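Local coordinates for putative type VI secretion protein (Escherichia coli, PDB 3U66), which is probably a component of the bacterial type VI secretion system attached to the inner membrane, represented here by its cytoplasmic domain, at residues A69-S74 and R86-D91; R38-V43 and A95-T100; Q11-G16 and Y65-L70; E106-I111 and G138-Q143. One frame throughout, in Å; residues are numbered along the deposited sequence.

Interaction 1 (A69-S74 and R86-D91); sequences ALLDES and RTWQQD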
loop_
_atom_site.group_PDB
_atom_site.type_symbol
_atom_site.label_atom_id
_atom_site.label_comp_id
_atom_site.label_asym_id
_atom_site.label_seq_id
_atom_site.Cartn_x
_atom_site.Cartn_y
_atom_site.Cartn_z
ATOM N N ALA A 69 1.734 -3.678 3.730
ATOM C CA ALA A 69 0.282 -3.515 3.826
ATOM C C ALA A 69 -0.399 -3.715 2.468
ATOM O O ALA A 69 -1.487 -4.298 2.420
ATOM C CB ALA A 69 -0.046 -2.138 4.374
ATOM N N LEU A 70 0.249 -3.256 1.372
ATOM C CA LEU A 70 -0.260 -3.396 0.005
ATOM C C LEU A 70 -0.236 -4.873 -0.426
ATOM O O LEU A 70 -1.274 -5.420 -0.822
ATOM C CB LEU A 70 0.509 -2.464 -0.980
ATOM C CG LEU A 70 0.333 -2.645 -2.504
ATOM C CD1 LEU A 70 -1.105 -2.394 -2.959
ATOM C CD2 LEU A 70 1.298 -1.767 -3.264
ATOM N N LEU A 71 0.936 -5.515 -0.306
ATOM C CA LEU A 71 1.161 -6.921 -0.647
ATOM C C LEU A 71 0.316 -7.892 0.193
ATOM O O LEU A 71 -0.264 -8.808 -0.379
ATOM C CB LEU A 71 2.658 -7.249 -0.547
ATOM C CG LEU A 71 3.151 -8.613 -1.031
ATOM C CD1 LEU A 71 2.590 -8.990 -2.407
ATOM C CD2 LEU A 71 4.646 -8.623 -1.071
ATOM N N ASP A 72 0.214 -7.675 1.526
ATOM C CA ASP A 72 -0.610 -8.499 2.425
ATOM C C ASP A 72 -2.083 -8.459 2.019
ATOM O O ASP A 72 -2.713 -9.513 1.943
ATOM C CB ASP A 72 -0.475 -8.047 3.892
ATOM C CG ASP A 72 0.808 -8.442 4.598
ATOM O OD1 ASP A 72 1.381 -9.491 4.250
ATOM O OD2 ASP A 72 1.203 -7.732 5.536
ATOM N N GLU A 73 -2.623 -7.251 1.746
ATOM C CA GLU A 73 -4.017 -7.056 1.343
ATOM C C GLU A 73 -4.363 -7.718 0.004
ATOM O O GLU A 73 -5.426 -8.327 -0.091
ATOM C CB GLU A 73 -4.393 -5.568 1.329
ATOM C CG GLU A 73 -5.892 -5.331 1.366
ATOM C CD GLU A 73 -6.309 -3.964 0.878
ATOM O OE1 GLU A 73 -6.335 -3.739 -0.355
ATOM O OE2 GLU A 73 -6.598 -3.108 1.740
ATOM N N SER A 74 -3.476 -7.617 -1.011
ATOM C CA SER A 74 -3.702 -8.219 -2.336
ATOM C C SER A 74 -3.662 -9.757 -2.327
ATOM O O SER A 74 -4.244 -10.388 -3.214
ATOM C CB SER A 74 -2.762 -7.637 -3.389
ATOM O OG SER A 74 -1.489 -7.308 -2.860
ATOM N N ARG A 86 -2.507 -19.566 3.909
ATOM C CA ARG A 86 -2.800 -19.487 5.345
ATOM C C ARG A 86 -1.525 -19.304 6.191
ATOM O O ARG A 86 -1.516 -19.521 7.401
ATOM C CB ARG A 86 -3.667 -20.659 5.814
ATOM N N THR A 87 -0.446 -18.890 5.522
ATOM C CA THR A 87 0.865 -18.569 6.090
ATOM C C THR A 87 0.819 -17.075 6.428
ATOM O O THR A 87 1.192 -16.672 7.535
ATOM C CB THR A 87 1.988 -18.916 5.087
ATOM O OG1 THR A 87 1.888 -20.295 4.735
ATOM C CG2 THR A 87 3.398 -18.628 5.642
ATOM N N TRP A 88 0.277 -16.274 5.468
ATOM C CA TRP A 88 0.014 -14.836 5.600
ATOM C C TRP A 88 -1.152 -14.715 6.588
ATOM O O TRP A 88 -1.046 -13.993 7.583
ATOM C CB TRP A 88 -0.394 -14.181 4.257
ATOM C CG TRP A 88 0.467 -14.502 3.084
ATOM C CD1 TRP A 88 0.615 -15.721 2.490
ATOM C CD2 TRP A 88 1.170 -13.577 2.270
ATOM N NE1 TRP A 88 1.428 -15.621 1.398
ATOM C CE2 TRP A 88 1.775 -14.313 1.228
ATOM C CE3 TRP A 88 1.368 -12.194 2.325
ATOM C CZ2 TRP A 88 2.561 -13.725 0.257
ATOM C CZ3 TRP A 88 2.154 -11.615 1.353
ATOM C CH2 TRP A 88 2.752 -12.383 0.343
ATOM N N GLN A 89 -2.251 -15.473 6.336
ATOM C CA GLN A 89 -3.414 -15.496 7.218
ATOM C C GLN A 89 -2.916 -15.694 8.659
ATOM O O GLN A 89 -3.276 -14.898 9.529
ATOM C CB GLN A 89 -4.420 -16.580 6.781
ATOM N N GLN A 90 -2.026 -16.699 8.883
ATOM C CA GLN A 90 -1.421 -16.980 10.185
ATOM C C GLN A 90 -0.503 -15.815 10.583
ATOM O O GLN A 90 -0.770 -15.166 11.594
ATOM C CB GLN A 90 -0.646 -18.315 10.163
ATOM N N ASP A 91 0.559 -15.541 9.791
ATOM C CA ASP A 91 1.520 -14.459 10.053
ATOM C C ASP A 91 1.826 -13.639 8.785
ATOM O O ASP A 91 2.645 -14.076 7.970
ATOM C CB ASP A 91 2.825 -15.000 10.679
ATOM C CG ASP A 91 2.650 -15.711 12.007
ATOM O OD1 ASP A 91 1.923 -15.177 12.881
ATOM O OD2 ASP A 91 3.282 -16.775 12.195
#
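W88 reaches from the short, weakly bonded helix 87-90 to L71 and D72 on the long helix 57-76, a worked example of how one large aromatic residue can join a small element to a bundle. The indole meets them with the edge of its six-membered ring. Its CZ3 lies 4.0 Å from L71 CG, and CH2 is equally near that branch point, while CE3 lies 3.3 Å from D72 OD1, which also sits close to the ring plane. The carboxylate is turned almost perpendicular to the indole, its plane 89° from that of the ring. Rotation about the first bond explains the reach of D72: with CG beside the backbone N (chi1 -76°), its carboxylate comes closer to the indole than its CB would suggest. L71 instead carries CG opposite its backbone N (chi1 -172°), laying the leucine also against M19, V20 and L23 of helix 7-24. Around the indole, Y36 makes an edge-to-face contact, and L35, A39, V75 and L76 add apolar packing. Truncation of W88 to an alanine would probably open a gap between helices 32-52 and 57-76 and leave helix 87-90 more loosely attached. D72 is buried yet has its polar partners: OD1 accepts a hydrogen bond from L93 N and OD2 one from Q94 N. The carboxylate thus ties down the start of helix 93-98, and the slightly positive C-H rim of the indole is likely to be a favourable neighbour for the oxygen facing it.

Interaction 2 (R38-V43 and A95-T100); sequences RACQLV and AHFFGT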
loop_
_atom_site.group_PDB
_atom_site.type_symbol
_atom_site.label_atom_id
_atom_site.label_comp_id
_atom_site.label_asym_id
_atom_site.label_seq_id
_atom_site.Cartn_x
_atom_site.Cartn_y
_atom_site.Cartn_z
ATOM N N ARG A 38 9.541 -15.251 -1.412
ATOM C CA ARG A 38 9.922 -14.280 -2.440
ATOM C C ARG A 38 9.533 -12.888 -1.970
ATOM O O ARG A 38 10.359 -11.982 -2.050
ATOM C CB ARG A 38 9.246 -14.617 -3.774
ATOM C CG ARG A 38 10.109 -14.314 -4.997
ATOM C CD ARG A 38 9.624 -13.113 -5.790
ATOM N NE ARG A 38 8.393 -13.408 -6.526
ATOM C CZ ARG A 38 7.964 -12.731 -7.586
ATOM N NH1 ARG A 38 8.671 -11.710 -8.064
ATOM N NH2 ARG A 38 6.827 -13.066 -8.179
ATOM N N ALA A 39 8.315 -12.743 -1.394
ATOM C CA ALA A 39 7.799 -11.498 -0.819
ATOM C C ALA A 39 8.771 -10.967 0.233
ATOM O O ALA A 39 9.180 -9.815 0.137
ATOM C CB ALA A 39 6.435 -11.734 -0.191
ATOM N N CYS A 40 9.170 -11.825 1.200
ATOM C CA CYS A 40 10.117 -11.532 2.277
ATOM C C CYS A 40 11.450 -11.001 1.739
ATOM O O CYS A 40 11.920 -9.955 2.199
ATOM C CB CYS A 40 10.328 -12.770 3.141
ATOM S SG CYS A 40 9.061 -13.021 4.410
ATOM N N GLN A 41 12.038 -11.712 0.745
ATOM C CA GLN A 41 13.313 -11.365 0.107
ATOM C C GLN A 41 13.245 -10.015 -0.599
ATOM O O GLN A 41 14.211 -9.252 -0.560
ATOM C CB GLN A 41 13.788 -12.465 -0.869
ATOM C CG GLN A 41 14.037 -13.848 -0.249
ATOM C CD GLN A 41 14.749 -13.830 1.089
ATOM O OE1 GLN A 41 15.902 -13.396 1.217
ATOM N NE2 GLN A 41 14.067 -14.309 2.121
ATOM N N LEU A 42 12.091 -9.718 -1.210
ATOM C CA LEU A 42 11.821 -8.462 -1.897
ATOM C C LEU A 42 11.790 -7.268 -0.913
ATOM O O LEU A 42 12.384 -6.217 -1.190
ATOM C CB LEU A 42 10.507 -8.587 -2.666
ATOM C CG LEU A 42 10.620 -8.255 -4.150
ATOM C CD1 LEU A 42 9.613 -9.051 -4.930
ATOM C CD2 LEU A 42 10.385 -6.697 -4.431
ATOM N N VAL A 43 11.133 -7.460 0.252
ATOM C CA VAL A 43 11.038 -6.471 1.329
ATOM C C VAL A 43 12.445 -6.216 1.893
ATOM O O VAL A 43 12.828 -5.061 2.052
ATOM C CB VAL A 43 10.024 -6.918 2.419
ATOM C CG1 VAL A 43 10.030 -5.980 3.622
ATOM C CG2 VAL A 43 8.614 -7.037 1.848
ATOM N N ALA A 95 3.056 -8.256 10.272
ATOM C CA ALA A 95 3.288 -8.868 11.579
ATOM C C ALA A 95 4.726 -9.337 11.674
ATOM O O ALA A 95 5.343 -9.175 12.726
ATOM C CB ALA A 95 2.329 -10.029 11.794
ATOM N N HIS A 96 5.267 -9.884 10.565
ATOM C CA HIS A 96 6.628 -10.404 10.466
ATOM C C HIS A 96 7.682 -9.304 10.538
ATOM O O HIS A 96 8.641 -9.426 11.296
ATOM C CB HIS A 96 6.792 -11.266 9.201
ATOM C CG HIS A 96 8.182 -11.801 8.999
ATOM N ND1 HIS A 96 8.728 -12.757 9.846
ATOM C CD2 HIS A 96 9.095 -11.489 8.049
ATOM C CE1 HIS A 96 9.954 -12.973 9.395
ATOM N NE2 HIS A 96 10.217 -12.237 8.313
ATOM N N PHE A 97 7.492 -8.225 9.770
ATOM C CA PHE A 97 8.422 -7.099 9.696
ATOM C C PHE A 97 8.112 -5.917 10.620
ATOM O O PHE A 97 9.046 -5.184 10.969
ATOM C CB PHE A 97 8.551 -6.615 8.247
ATOM C CG PHE A 97 9.319 -7.531 7.331
ATOM C CD1 PHE A 97 10.711 -7.561 7.356
ATOM C CD2 PHE A 97 8.659 -8.324 6.402
ATOM C CE1 PHE A 97 11.424 -8.388 6.489
ATOM C CE2 PHE A 97 9.376 -9.152 5.531
ATOM C CZ PHE A 97 10.754 -9.175 5.579
ATOM N N PHE A 98 6.829 -5.713 11.013
ATOM C CA PHE A 98 6.447 -4.548 11.828
ATOM C C PHE A 98 5.751 -4.795 13.162
ATOM O O PHE A 98 5.650 -3.878 13.980
ATOM C CB PHE A 98 5.719 -3.474 10.985
ATOM C CG PHE A 98 6.553 -2.926 9.846
ATOM C CD1 PHE A 98 7.509 -1.941 10.072
ATOM C CD2 PHE A 98 6.397 -3.412 8.553
ATOM C CE1 PHE A 98 8.288 -1.442 9.021
ATOM C CE2 PHE A 98 7.174 -2.912 7.503
ATOM C CZ PHE A 98 8.110 -1.924 7.743
ATOM N N GLY A 99 5.284 -6.015 13.375
ATOM C CA GLY A 99 4.621 -6.385 14.617
ATOM C C GLY A 99 3.221 -5.827 14.780
ATOM O O GLY A 99 2.841 -5.427 15.883
ATOM N N THR A 100 2.445 -5.807 13.685
ATOM C CA THR A 100 1.043 -5.369 13.673
ATOM C C THR A 100 0.195 -6.258 12.745
ATOM O O THR A 100 0.725 -6.913 11.853
ATOM C CB THR A 100 0.893 -3.839 13.389
ATOM O OG1 THR A 100 -0.502 -3.509 13.319
ATOM C CG2 THR A 100 1.584 -3.386 12.084
#
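V43 lays a methyl on the ring of F97, a CH-pi contact that joins helix 32-52 of the helical bundle to the short helix 93-98. The methyl carbon CG1 stands 3.7 Å from the F97 ring centroid and only 8° off the ring normal, so it sits over the middle of the face. With CG1 opposite the backbone N (chi1 174°), this branch is the one directed at the phenyl group. The other face of F97 is met by its own neighbour, H96, whose CD2 lies above the rim, and the ring is therefore held between a methyl and an imidazole. One turn before V43, C40 adds a sulfur-aromatic contact: SG is 4.0 Å from F97 CE2 and 3.9 Å from H96 CD2, approaching both rings obliquely. The phenyl ring also reaches the backbone of the long helix, where F97 CZ lies 3.7 Å from C40 O. A second shell surrounds these groups. L93 packs on A39 and C40, Y36 touches the imidazole, and K44 and R47 lie against F97. The next residue, F98, packs edge-to-face with Y65 of helix 57-76. The backbone then leaves helical geometry at G99 with a positive phi, 73°, which glycine adopts easily. T100 bonds back to Q94 through the main chain, and its side-chain OG1 is hydrogen-bonded to N102 N.

Interaction 3 (Q11-G16 and Y65-L70); sequences QIFYPG and YAFCAL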
loop_
_atom_site.group_PDB
_atom_site.type_symbol
_atom_site.label_atom_id
_atom_site.label_comp_id
_atom_site.label_asym_id
_atom_site.label_seq_id
_atom_site.Cartn_x
_atom_site.Cartn_y
_atom_site.Cartn_z
ATOM N N GLN A 11 12.311 2.743 -8.508
ATOM C CA GLN A 11 13.238 1.738 -9.040
ATOM C C GLN A 11 13.341 0.530 -8.083
ATOM O O GLN A 11 13.420 -0.608 -8.550
ATOM C CB GLN A 11 14.636 2.368 -9.141
ATOM C CG GLN A 11 15.187 2.631 -10.527
ATOM C CD GLN A 11 16.655 3.057 -10.481
ATOM O OE1 GLN A 11 17.368 2.925 -9.464
ATOM N NE2 GLN A 11 17.152 3.564 -11.603
ATOM N N ILE A 12 13.408 0.798 -6.750
ATOM C CA ILE A 12 13.517 -0.203 -5.677
ATOM C C ILE A 12 12.216 -1.028 -5.562
ATOM O O ILE A 12 12.277 -2.244 -5.364
ATOM C CB ILE A 12 13.840 0.453 -4.288
ATOM C CG1 ILE A 12 14.860 1.613 -4.314
ATOM C CG2 ILE A 12 14.176 -0.568 -3.225
ATOM C CD1 ILE A 12 16.333 1.304 -4.609
ATOM N N PHE A 13 11.049 -0.359 -5.625
ATOM C CA PHE A 13 9.758 -1.009 -5.444
ATOM C C PHE A 13 9.098 -1.559 -6.698
ATOM O O PHE A 13 8.158 -2.339 -6.562
ATOM C CB PHE A 13 8.793 -0.105 -4.659
ATOM C CG PHE A 13 9.124 0.099 -3.197
ATOM C CD1 PHE A 13 8.939 -0.926 -2.275
ATOM C CD2 PHE A 13 9.581 1.329 -2.737
ATOM C CE1 PHE A 13 9.238 -0.732 -0.924
ATOM C CE2 PHE A 13 9.888 1.521 -1.389
ATOM C CZ PHE A 13 9.720 0.488 -0.492
ATOM N N TYR A 14 9.582 -1.183 -7.910
ATOM C CA TYR A 14 9.023 -1.657 -9.192
ATOM C C TYR A 14 8.844 -3.184 -9.289
ATOM O O TYR A 14 7.728 -3.606 -9.588
ATOM C CB TYR A 14 9.785 -1.104 -10.418
ATOM C CG TYR A 14 9.294 0.225 -10.938
ATOM C CD1 TYR A 14 7.948 0.440 -11.221
ATOM C CD2 TYR A 14 10.192 1.242 -11.266
ATOM C CE1 TYR A 14 7.493 1.658 -11.715
ATOM C CE2 TYR A 14 9.752 2.467 -11.759
ATOM C CZ TYR A 14 8.401 2.669 -11.983
ATOM O OH TYR A 14 7.960 3.866 -12.479
ATOM N N PRO A 15 9.854 -4.046 -9.005
ATOM C CA PRO A 15 9.608 -5.500 -9.083
ATOM C C PRO A 15 8.443 -5.969 -8.197
ATOM O O PRO A 15 7.600 -6.752 -8.644
ATOM C CB PRO A 15 10.947 -6.111 -8.641
ATOM C CG PRO A 15 11.950 -5.063 -8.870
ATOM C CD PRO A 15 11.243 -3.776 -8.568
ATOM N N GLY A 16 8.393 -5.454 -6.963
ATOM C CA GLY A 16 7.353 -5.759 -5.988
ATOM C C GLY A 16 6.001 -5.232 -6.409
ATOM O O GLY A 16 4.996 -5.949 -6.331
ATOM N N TYR A 65 6.424 -0.118 5.000
ATOM C CA TYR A 65 5.177 -0.394 5.709
ATOM C C TYR A 65 4.023 -0.432 4.708
ATOM O O TYR A 65 3.296 -1.425 4.658
ATOM C CB TYR A 65 4.913 0.667 6.796
ATOM C CG TYR A 65 3.739 0.336 7.692
ATOM C CD1 TYR A 65 2.461 0.797 7.402
ATOM C CD2 TYR A 65 3.915 -0.425 8.847
ATOM C CE1 TYR A 65 1.374 0.477 8.210
ATOM C CE2 TYR A 65 2.837 -0.744 9.669
ATOM C CZ TYR A 65 1.567 -0.299 9.341
ATOM O OH TYR A 65 0.495 -0.616 10.132
ATOM N N ALA A 66 3.898 0.638 3.881
ATOM C CA ALA A 66 2.873 0.777 2.845
ATOM C C ALA A 66 2.946 -0.385 1.881
ATOM O O ALA A 66 1.906 -0.939 1.542
ATOM C CB ALA A 66 3.040 2.094 2.103
ATOM N N PHE A 67 4.166 -0.804 1.502
ATOM C CA PHE A 67 4.359 -1.953 0.612
ATOM C C PHE A 67 3.915 -3.273 1.239
ATOM O O PHE A 67 3.291 -4.078 0.538
ATOM C CB PHE A 67 5.805 -2.058 0.109
ATOM C CG PHE A 67 5.983 -3.146 -0.915
ATOM C CD1 PHE A 67 5.664 -2.923 -2.249
ATOM C CD2 PHE A 67 6.456 -4.398 -0.547
ATOM C CE1 PHE A 67 5.812 -3.935 -3.190
ATOM C CE2 PHE A 67 6.599 -5.412 -1.492
ATOM C CZ PHE A 67 6.274 -5.172 -2.804
ATOM N N CYS A 68 4.276 -3.515 2.530
ATOM C CA CYS A 68 3.897 -4.717 3.277
ATOM C C CYS A 68 2.377 -4.795 3.353
ATOM O O CYS A 68 1.802 -5.821 3.013
ATOM C CB CYS A 68 4.528 -4.726 4.665
ATOM S SG CYS A 68 6.249 -5.294 4.698
ATOM N N ALA A 69 1.734 -3.678 3.730
ATOM C CA ALA A 69 0.282 -3.515 3.826
ATOM C C ALA A 69 -0.399 -3.715 2.468
ATOM O O ALA A 69 -1.487 -4.298 2.420
ATOM C CB ALA A 69 -0.046 -2.138 4.374
ATOM N N LEU A 70 0.249 -3.256 1.372
ATOM C CA LEU A 70 -0.260 -3.396 0.005
ATOM C C LEU A 70 -0.236 -4.873 -0.426
ATOM O O LEU A 70 -1.274 -5.420 -0.822
ATOM C CB LEU A 70 0.509 -2.464 -0.980
ATOM C CG LEU A 70 0.333 -2.645 -2.504
ATOM C CD1 LEU A 70 -1.105 -2.394 -2.959
ATOM C CD2 LEU A 70 1.298 -1.767 -3.264
#
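Helix-to-helix packing in the buried core of the bundle brings F13 and G16 of helix 7-24 against F67 of helix 57-76. The two phenylalanine side chains run antiparallel alongside each other. Their centroids are 5.5 Å apart and their planes inclined at 35°, an oblique pairing in which F13 CE1 comes within 3.8 Å of F67 CB and F13 CD1 within 3.8 Å of F67 CD1. Because F67 holds CG opposite its backbone N (chi1 -174°), its ring extends across the interface, and its outer edge arrives at the main chain of G16. There CZ is 3.4 Å from G16 CA, and CE1 lies close to the carbonyl carbon. A side chain on G16 would point at this ring and would probably collide with it, consistent with a glycine here. The helix kinks here: P15 has no N-H to give, and G16 N makes no bond to the turn before. F13 rests on A46 and L50 of helix 32-52 and on C127 of helix 122-133, while F67 touches M19 and V20. Carbon surfaces make up the contact, so the hold comes from apolar burial and fit, with no polar pair to set helix alignment.

Interaction 4 (E106-I111 and G138-Q143); sequences ELWERI and GQYRSQ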
loop_
_atom_site.group_PDB
_atom_site.type_symbol
_atom_site.label_atom_id
_atom_site.label_comp_id
_atom_site.label_asym_id
_atom_site.label_seq_id
_atom_site.Cartn_x
_atom_site.Cartn_y
_atom_site.Cartn_z
ATOM N N GLU A 106 -4.091 1.509 10.392
ATOM C CA GLU A 106 -3.040 2.472 10.711
ATOM C C GLU A 106 -2.223 3.056 9.560
ATOM O O GLU A 106 -1.566 4.078 9.772
ATOM C CB GLU A 106 -2.218 2.122 11.970
ATOM C CG GLU A 106 -1.489 0.795 11.944
ATOM N N LEU A 107 -2.309 2.482 8.332
ATOM C CA LEU A 107 -1.628 3.072 7.169
ATOM C C LEU A 107 -2.361 4.356 6.735
ATOM O O LEU A 107 -1.716 5.321 6.336
ATOM C CB LEU A 107 -1.464 2.080 6.004
ATOM C CG LEU A 107 -0.822 2.596 4.699
ATOM C CD1 LEU A 107 0.625 3.079 4.917
ATOM C CD2 LEU A 107 -0.874 1.539 3.627
ATOM N N TRP A 108 -3.702 4.370 6.854
ATOM C CA TRP A 108 -4.539 5.539 6.585
ATOM C C TRP A 108 -4.229 6.635 7.598
ATOM O O TRP A 108 -4.154 7.800 7.229
ATOM C CB TRP A 108 -6.034 5.172 6.623
ATOM C CG TRP A 108 -6.518 4.602 5.330
ATOM C CD1 TRP A 108 -6.891 3.312 5.092
ATOM C CD2 TRP A 108 -6.561 5.266 4.059
ATOM N NE1 TRP A 108 -7.206 3.144 3.764
ATOM C CE2 TRP A 108 -7.003 4.329 3.106
ATOM C CE3 TRP A 108 -6.262 6.572 3.636
ATOM C CZ2 TRP A 108 -7.145 4.644 1.752
ATOM C CZ3 TRP A 108 -6.442 6.894 2.301
ATOM C CH2 TRP A 108 -6.890 5.941 1.378
ATOM N N GLU A 109 -4.019 6.242 8.865
ATOM C CA GLU A 109 -3.661 7.105 9.993
ATOM C C GLU A 109 -2.274 7.718 9.692
ATOM O O GLU A 109 -2.064 8.913 9.920
ATOM C CB GLU A 109 -3.608 6.247 11.274
ATOM C CG GLU A 109 -3.758 6.998 12.583
ATOM C CD GLU A 109 -3.728 6.139 13.837
ATOM O OE1 GLU A 109 -3.504 4.910 13.727
ATOM O OE2 GLU A 109 -3.928 6.703 14.938
ATOM N N ARG A 110 -1.377 6.903 9.105
ATOM C CA ARG A 110 -0.020 7.248 8.718
ATOM C C ARG A 110 0.022 8.188 7.514
ATOM O O ARG A 110 0.905 9.032 7.451
ATOM C CB ARG A 110 0.781 5.964 8.454
ATOM C CG ARG A 110 2.251 6.162 8.152
ATOM C CD ARG A 110 3.170 6.081 9.358
ATOM N NE ARG A 110 3.081 4.781 10.034
ATOM C CZ ARG A 110 3.997 3.813 9.994
ATOM N NH1 ARG A 110 5.115 3.986 9.307
ATOM N NH2 ARG A 110 3.804 2.684 10.645
ATOM N N ILE A 111 -0.909 8.049 6.558
ATOM C CA ILE A 111 -1.010 8.935 5.383
ATOM C C ILE A 111 -1.414 10.355 5.819
ATOM O O ILE A 111 -0.830 11.335 5.351
ATOM C CB ILE A 111 -1.934 8.350 4.259
ATOM C CG1 ILE A 111 -1.286 7.107 3.589
ATOM C CG2 ILE A 111 -2.285 9.414 3.179
ATOM C CD1 ILE A 111 -2.246 6.160 2.868
ATOM N N GLY A 138 -7.702 -0.959 2.536
ATOM C CA GLY A 138 -7.600 -1.010 3.987
ATOM C C GLY A 138 -8.951 -0.918 4.665
ATOM O O GLY A 138 -9.969 -1.329 4.097
ATOM N N GLN A 139 -8.960 -0.393 5.894
ATOM C CA GLN A 139 -10.163 -0.163 6.684
ATOM C C GLN A 139 -10.034 1.243 7.272
ATOM O O GLN A 139 -9.451 1.431 8.342
ATOM C CB GLN A 139 -10.354 -1.218 7.790
ATOM C CG GLN A 139 -10.451 -2.672 7.317
ATOM C CD GLN A 139 -9.111 -3.376 7.356
ATOM O OE1 GLN A 139 -8.365 -3.315 8.345
ATOM N NE2 GLN A 139 -8.784 -4.090 6.286
ATOM N N TYR A 140 -10.511 2.240 6.517
ATOM C CA TYR A 140 -10.468 3.641 6.921
ATOM C C TYR A 140 -11.513 3.923 7.989
ATOM O O TYR A 140 -12.676 3.510 7.875
ATOM C CB TYR A 140 -10.674 4.562 5.707
ATOM C CG TYR A 140 -10.587 6.048 6.013
ATOM C CD1 TYR A 140 -9.362 6.706 6.020
ATOM C CD2 TYR A 140 -11.738 6.803 6.220
ATOM C CE1 TYR A 140 -9.278 8.077 6.279
ATOM C CE2 TYR A 140 -11.665 8.173 6.487
ATOM C CZ TYR A 140 -10.434 8.808 6.510
ATOM O OH TYR A 140 -10.359 10.161 6.767
ATOM N N ARG A 141 -11.064 4.605 9.045
ATOM C CA ARG A 141 -11.864 5.032 10.189
ATOM C C ARG A 141 -11.423 6.455 10.514
ATOM O O ARG A 141 -10.234 6.770 10.390
ATOM C CB ARG A 141 -11.627 4.143 11.437
ATOM C CG ARG A 141 -11.415 2.649 11.202
ATOM C CD ARG A 141 -12.637 1.825 11.531
ATOM N NE ARG A 141 -13.358 1.421 10.321
ATOM C CZ ARG A 141 -13.358 0.185 9.824
ATOM N NH1 ARG A 141 -12.693 -0.786 10.431
ATOM N NH2 ARG A 141 -14.044 -0.084 8.719
ATOM N N SER A 142 -12.370 7.310 10.934
ATOM C CA SER A 142 -12.100 8.696 11.330
ATOM C C SER A 142 -13.301 9.255 12.069
ATOM O O SER A 142 -14.304 9.614 11.432
ATOM C CB SER A 142 -11.757 9.579 10.129
ATOM O OG SER A 142 -11.186 10.803 10.565
ATOM N N GLN A 143 -13.217 9.321 13.418
ATOM C CA GLN A 143 -14.309 9.864 14.229
ATOM C C GLN A 143 -14.355 11.397 14.114
ATOM O O GLN A 143 -14.129 12.122 15.090
ATOM C CB GLN A 143 -14.291 9.341 15.688
ATOM C CG GLN A 143 -14.636 7.842 15.828
ATOM C CD GLN A 143 -16.088 7.431 15.562
ATOM O OE1 GLN A 143 -16.555 6.402 16.065
ATOM N NE2 GLN A 143 -16.837 8.167 14.739
#
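W108 turns one face of its indole to Y140, and several of its atoms gather round a single tyrosine carbon, CD1. CB begins at the tyrosine ring, 3.7 Å from Y140 CD1. CG meets the same atom at 3.6 Å, and CD2 and CE3 lie under it. On the pyrrole side, W108 CD1 is 4.0 Å from Y140 CB, which stands over the five-membered ring in a CH-pi contact 13° off its normal. The pair forms a T-shaped (edge-to-face) stack, the edge of Y140 against the face of W108, with planes 87° apart and centroids separated by 5.3 Å. It fastens helix 103-115 to the loop between helices 122-133 and 148-157. With CG opposite the backbone N (chi1 -178°), the Y140 ring is carried to the indole, and rotation about the next bond sets it edge-on. Further out, NE1 donates a hydrogen bond to T137 O and passes 4.2 Å from G138 CA; E73 OE2 accepts from T137 N and probably from G138 N, next to where the indole reaches the loop. A phenylalanine in place of W108 would probably leave T137 O without this donor and reduce the surface under Y140. On the opposite face of the indole, I111 CD1 of the same helix lies toward the rim, and F136, L132 and V151 pack around the tryptophan. The phenolic oxygen of Y140 makes a weak hydrogen bond to E146 O.

In the fold
From the N terminus, interaction 3 closes the first loop, bringing helix 57-76 back to helix 7-24 across 48 intervening residues. Interaction 2 starts within that loop, on helix 32-52, and ends beyond it on helix 93-98, so the two cross. Interaction 1 begins on A69 and L70, where interaction 3 ends, and its short closure to helix 87-90 nests inside interaction 2; A39 packs on both L71 and W88. Interaction 4 follows in series, tying helix 103-115 to the loop before helix 148-157. Helix 57-76 links it to the rest: Y65 and A66 pack on L107, and E73 probably bonds to G138.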